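Local structure of CRISPR-associated endonuclease Cas2 2 (Thermus thermophilus, 1ZPW) at residues A[6-11]-A[64-69]. The protein probably acts as a metal-dependent Cas2-family CRISPR endonuclease that assembles with Cas1 and takes part in adaptive immunity against viruses and plasmids. Residues are numbered along the deposited sequence; the frame is centred on the assembly and turned at random.
Sequences YAVAYD and LRIYPV
Strands 6-11 and 64-68 run antiparallel, their axes 4.6 Å apart at closest approach, and A7-Y67 and A9-R65 form the hydrogen-bonded pairs of this ladder. The pairing joins the first and last strands of the ferredoxin-like βαββαβ fold of Cas2, with 4-11 inside the sheet and 63-68 at its edge within this chain. Both bonds of the A9-R65 pair are nearly straight (R65 N to A9 O, 2.8 Å); in the A7-Y67 pair, the bond from A7 N to Y67 O is more bent, at 151°.

Y6, V8, Y10, L64, I66 and P68 lie on the face that the helices pack against. With CG of Y6 anti to its own carbonyl carbon (chi1 -68°), the CD2-CE2 side of its ring meets 64-69 obliquely: CD2 touches I66 CG2 at 3.5 Å, and CE2 meets P68 CB at 3.6 Å. Farther along, V8 CG1 packs against L64 CD2 at 3.8 Å. Helix 43-56 packs on Y6, I66 and L64: L46 touches both Y6 and I66, and A53 lies against L64. Y10 turns its ring away from 64-69 toward helix 15-26, and its OH is hydrogen-bonded to R31 of strand 29-33. Beyond it the strand ends at D11, the predicted catalytic magnesium ligand, whose backbone is still hydrogen-bonded to A63.

The other face carries small A7 and A9 beside the larger Y67 and R65. Y67 CB sits 4.2 Å from A7 CB, and the edge of its ring passes the A7 carbonyl oxygen. R65 bends at chi3 (82°), bringing NE within 3.1 Å of Y67 OH for a hydrogen bond close to the guanidinium plane.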
# COMPACT_ATOMS: atom_id res chain seq x y z
N TYR A 6 -3.90 4.03 6.09
CA TYR A 6 -4.35 3.74 4.72
C TYR A 6 -4.11 2.29 4.41
O TYR A 6 -3.09 1.72 4.79
CB TYR A 6 -3.59 4.59 3.69
CG TYR A 6 -3.88 6.07 3.74
CD1 TYR A 6 -3.29 6.88 4.74
CD2 TYR A 6 -4.71 6.67 2.79
CE1 TYR A 6 -3.58 8.25 4.79
CE2 TYR A 6 -4.99 8.04 2.83
CZ TYR A 6 -4.40 8.81 3.83
OH TYR A 6 -4.67 10.16 3.87
N ALA A 7 -5.06 1.68 3.70
CA ALA A 7 -4.82 0.36 3.11
C ALA A 7 -4.37 0.60 1.68
O ALA A 7 -5.01 1.34 0.93
CB ALA A 7 -6.10 -0.49 3.12
N VAL A 8 -3.26 -0.01 1.32
CA VAL A 8 -2.69 0.21 -0.02
C VAL A 8 -2.70 -1.14 -0.72
O VAL A 8 -1.95 -2.03 -0.32
CB VAL A 8 -1.26 0.78 0.03
CG1 VAL A 8 -0.75 1.00 -1.40
CG2 VAL A 8 -1.25 2.10 0.76
N ALA A 9 -3.54 -1.28 -1.75
CA ALA A 9 -3.74 -2.56 -2.41
C ALA A 9 -3.28 -2.45 -3.85
O ALA A 9 -3.56 -1.47 -4.53
CB ALA A 9 -5.22 -2.95 -2.38
N TYR A 10 -2.56 -3.47 -4.30
CA TYR A 10 -1.98 -3.40 -5.64
C TYR A 10 -2.18 -4.66 -6.43
O TYR A 10 -2.31 -5.77 -5.88
CB TYR A 10 -0.51 -3.03 -5.60
CG TYR A 10 0.34 -3.88 -4.70
CD1 TYR A 10 0.54 -3.53 -3.36
CD2 TYR A 10 0.94 -5.06 -5.18
CE1 TYR A 10 1.33 -4.29 -2.52
CE2 TYR A 10 1.74 -5.83 -4.33
CZ TYR A 10 1.93 -5.44 -3.03
OH TYR A 10 2.70 -6.24 -2.20
N ASP A 11 -2.24 -4.48 -7.74
CA ASP A 11 -2.44 -5.57 -8.67
C ASP A 11 -1.46 -5.28 -9.80
O ASP A 11 -1.73 -4.45 -10.67
CB ASP A 11 -3.89 -5.45 -9.15
CG ASP A 11 -4.36 -6.63 -9.91
OD1 ASP A 11 -3.52 -7.45 -10.39
OD2 ASP A 11 -5.60 -6.77 -10.11
N LEU A 64 -3.02 0.40 -8.49
CA LEU A 64 -2.71 0.67 -7.10
C LEU A 64 -3.88 1.47 -6.54
O LEU A 64 -4.23 2.53 -7.08
CB LEU A 64 -1.39 1.47 -6.99
CG LEU A 64 -0.85 1.76 -5.59
CD1 LEU A 64 0.50 2.50 -5.65
CD2 LEU A 64 -1.74 2.59 -4.75
N ARG A 65 -4.48 0.96 -5.47
CA ARG A 65 -5.57 1.69 -4.83
C ARG A 65 -5.21 2.06 -3.42
O ARG A 65 -4.69 1.23 -2.67
CB ARG A 65 -6.86 0.87 -4.86
CG ARG A 65 -7.28 0.52 -6.29
CD ARG A 65 -8.57 -0.35 -6.36
NE ARG A 65 -9.77 0.47 -6.25
CZ ARG A 65 -10.36 1.07 -7.29
NH1 ARG A 65 -11.44 1.84 -7.11
NH2 ARG A 65 -9.83 0.94 -8.51
N ILE A 66 -5.50 3.30 -3.04
CA ILE A 66 -5.15 3.79 -1.70
C ILE A 66 -6.42 4.18 -0.97
O ILE A 66 -7.13 5.11 -1.40
CB ILE A 66 -4.20 5.01 -1.83
CG1 ILE A 66 -2.92 4.59 -2.51
CG2 ILE A 66 -3.87 5.53 -0.46
CD1 ILE A 66 -2.01 5.79 -3.02
N TYR A 67 -6.70 3.48 0.13
CA TYR A 67 -7.93 3.69 0.90
C TYR A 67 -7.66 4.35 2.23
O TYR A 67 -7.03 3.73 3.09
CB TYR A 67 -8.58 2.35 1.22
CG TYR A 67 -9.12 1.64 -0.01
CD1 TYR A 67 -10.38 1.96 -0.53
CD2 TYR A 67 -8.39 0.61 -0.62
CE1 TYR A 67 -10.89 1.30 -1.68
CE2 TYR A 67 -8.88 -0.03 -1.75
CZ TYR A 67 -10.12 0.30 -2.25
OH TYR A 67 -10.60 -0.35 -3.37
N PRO A 68 -8.19 5.55 2.48
CA PRO A 68 -8.09 6.10 3.83
C PRO A 68 -9.05 5.37 4.75
O PRO A 68 -10.22 5.21 4.38
CB PRO A 68 -8.48 7.58 3.66
CG PRO A 68 -9.09 7.71 2.30
CD PRO A 68 -8.94 6.40 1.53
N VAL A 69 -8.58 4.89 5.89
CA VAL A 69 -9.38 4.02 6.75
C VAL A 69 -9.91 4.84 7.92
O VAL A 69 -9.21 5.69 8.45
CB VAL A 69 -8.53 2.87 7.32
CG1 VAL A 69 -9.33 2.02 8.31
CG2 VAL A 69 -7.99 2.01 6.16